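Local atomic coordinates of oligogalacturonate lyase (Yersinia enterocolitica subsp. enterocolitica, PDB entry 3PE7), a protein that cleaves pectin-derived oligogalacturonates by beta-elimination in the cytoplasm, using a seven-bladed beta-propeller that binds manganese and calcium. Residues 29-34 and 54-59. Numbering follows the deposited sequence.
Sequences PDVTCH and GAFDGP. With CA (calcium ion), chain C.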
loop_
_atom_site.group_PDB
_atom_site.type_symbol
_atom_site.label_atom_id
_atom_site.label_comp_id
_atom_site.label_asym_id
_atom_site.label_seq_id
_atom_site.Cartn_x
_atom_site.Cartn_y
_atom_site.Cartn_z
ATOM N N PRO A 29 17.355 -10.344 -10.159
ATOM C CA PRO A 29 17.680 -8.931 -9.953
ATOM C C PRO A 29 18.319 -8.252 -11.167
ATOM O O PRO A 29 18.805 -7.125 -11.045
ATOM C CB PRO A 29 18.624 -8.960 -8.742
ATOM C CG PRO A 29 19.263 -10.309 -8.796
ATOM C CD PRO A 29 18.164 -11.221 -9.288
ATOM N N ASP A 30 18.320 -8.924 -12.317
ATOM C CA ASP A 30 18.638 -8.229 -13.563
ATOM C C ASP A 30 17.369 -7.739 -14.258
ATOM O O ASP A 30 17.447 -7.154 -15.349
ATOM C CB ASP A 30 19.468 -9.110 -14.515
ATOM C CG ASP A 30 18.672 -10.249 -15.091
ATOM O OD1 ASP A 30 17.953 -10.949 -14.338
ATOM O OD2 ASP A 30 18.732 -10.433 -16.325
ATOM N N VAL A 31 16.200 -7.978 -13.654
ATOM C CA VAL A 31 14.928 -7.425 -14.155
ATOM C C VAL A 31 14.228 -6.715 -12.989
ATOM O O VAL A 31 14.074 -7.302 -11.920
ATOM C CB VAL A 31 14.009 -8.535 -14.718
ATOM C CG1 VAL A 31 12.653 -7.949 -15.195
ATOM C CG2 VAL A 31 14.747 -9.292 -15.810
ATOM N N THR A 32 13.801 -5.472 -13.197
ATOM C CA THR A 32 13.079 -4.758 -12.139
ATOM C C THR A 32 11.731 -5.410 -11.868
ATOM O O THR A 32 10.884 -5.493 -12.754
ATOM C CB THR A 32 12.903 -3.264 -12.497
ATOM O OG1 THR A 32 14.200 -2.661 -12.530
ATOM C CG2 THR A 32 12.004 -2.539 -11.481
ATOM N N CYS A 33 11.562 -5.907 -10.638
ATOM C CA CYS A 33 10.283 -6.458 -10.177
ATOM C C CYS A 33 9.995 -5.886 -8.793
ATOM O O CYS A 33 10.910 -5.650 -7.995
ATOM C CB CYS A 33 10.346 -7.987 -10.072
ATOM S SG CYS A 33 10.680 -8.819 -11.654
ATOM N N HIS A 34 8.730 -5.659 -8.494
ATOM C CA HIS A 34 8.402 -5.100 -7.190
ATOM C C HIS A 34 7.042 -5.572 -6.728
ATOM O O HIS A 34 6.178 -5.917 -7.533
ATOM C CB HIS A 34 8.399 -3.560 -7.242
ATOM C CG HIS A 34 7.309 -3.016 -8.107
ATOM N ND1 HIS A 34 6.036 -2.777 -7.631
ATOM C CD2 HIS A 34 7.275 -2.752 -9.436
ATOM C CE1 HIS A 34 5.281 -2.328 -8.624
ATOM N NE2 HIS A 34 6.005 -2.317 -9.731
ATOM N N GLY A 54 6.472 -6.558 -12.864
ATOM C CA GLY A 54 7.752 -6.984 -13.433
ATOM C C GLY A 54 8.000 -6.344 -14.784
ATOM O O GLY A 54 7.070 -5.918 -15.465
ATOM N N ALA A 55 9.276 -6.255 -15.156
ATOM C CA ALA A 55 9.666 -5.544 -16.377
ATOM C C ALA A 55 10.073 -6.466 -17.536
ATOM O O ALA A 55 10.650 -5.999 -18.500
ATOM C CB ALA A 55 10.795 -4.550 -16.059
ATOM N N PHE A 56 9.719 -7.755 -17.470
ATOM C CA PHE A 56 10.238 -8.747 -18.422
ATOM C C PHE A 56 9.927 -8.406 -19.882
ATOM O O PHE A 56 10.784 -8.601 -20.757
ATOM C CB PHE A 56 9.652 -10.136 -18.117
ATOM C CG PHE A 56 9.968 -10.633 -16.723
ATOM C CD1 PHE A 56 11.167 -11.277 -16.459
ATOM C CD2 PHE A 56 9.052 -10.443 -15.685
ATOM C CE1 PHE A 56 11.469 -11.739 -15.170
ATOM C CE2 PHE A 56 9.334 -10.905 -14.386
ATOM C CZ PHE A 56 10.541 -11.551 -14.133
ATOM N N ASP A 57 8.714 -7.903 -20.137
ATOM C CA ASP A 57 8.231 -7.607 -21.502
ATOM C C ASP A 57 8.756 -6.251 -22.015
ATOM O O ASP A 57 8.596 -5.908 -23.211
ATOM C CB ASP A 57 6.698 -7.606 -21.504
ATOM C CG ASP A 57 6.088 -7.849 -22.897
ATOM O OD1 ASP A 57 6.769 -8.397 -23.789
ATOM O OD2 ASP A 57 4.901 -7.499 -23.070
ATOM N N GLY A 58 9.379 -5.478 -21.123
ATOM C CA GLY A 58 9.900 -4.140 -21.482
ATOM C C GLY A 58 9.411 -3.082 -20.508
ATOM O O GLY A 58 10.198 -2.584 -19.691
ATOM N N PRO A 59 8.104 -2.764 -20.563
ATOM C CA PRO A 59 7.577 -1.870 -19.537
ATOM C C PRO A 59 7.272 -2.649 -18.261
ATOM O O PRO A 59 7.578 -3.826 -18.180
ATOM C CB PRO A 59 6.288 -1.328 -20.144
ATOM C CG PRO A 59 5.875 -2.328 -21.173
ATOM C CD PRO A 59 7.062 -3.228 -21.502
HETATM CA CA CA C . 6.235 -8.543 -26.131
HETATM O O HOH W 1 4.188 -7.431 -25.578
HETATM O O HOH W 2 5.020 -9.621 -27.898
HETATM O O HOH W 3 8.328 -9.627 -26.645
#
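Val31 lays its CG1 methyl over one face of the Phe56 ring, 4.0 Å from the ring centroid and only 15° off the normal, a CH-pi contact displaced toward the rim. CG1 stands anti to the backbone N of Val31 (chi1 178°), which also brings it 4.0 Å from Ala55 CB; the same methyl thus packs against the ring and the small Ala55. Cys33 meets the same ring obliquely, its SG 3.7 Å from both CE2 and CZ of Phe56; a small polarisable sulfur suits this sulfur-aromatic contact. In the backbone, Cys33 and Gly54 form an antiparallel non-hydrogen-bonded pair with CA atoms 4.2 Å apart. With no side chain, Gly54 lets Cys33 SG and the Phe56 ring come in close beside its CA. Gly54 CA lies 3.5 Å from Thr32 O in a CA-H...O contact.

Ala55 opens a type I turn closed by Gly58 N to Ala55 O, and Gly58 has a positive phi (128°), readily reached without a beta carbon. The turn carries Asp57, whose OD1 binds calcium at 2.4 Å alongside the carbonyl of Met1, while Gln74 holds OD2. Tyr63 meets Phe56 edge-to-face. The contact joins strand 33-34 and the loop before it, at one border of its antiparallel propeller-blade sheet, to the end of adjacent strand 49-54 and the loop leading to 61-66.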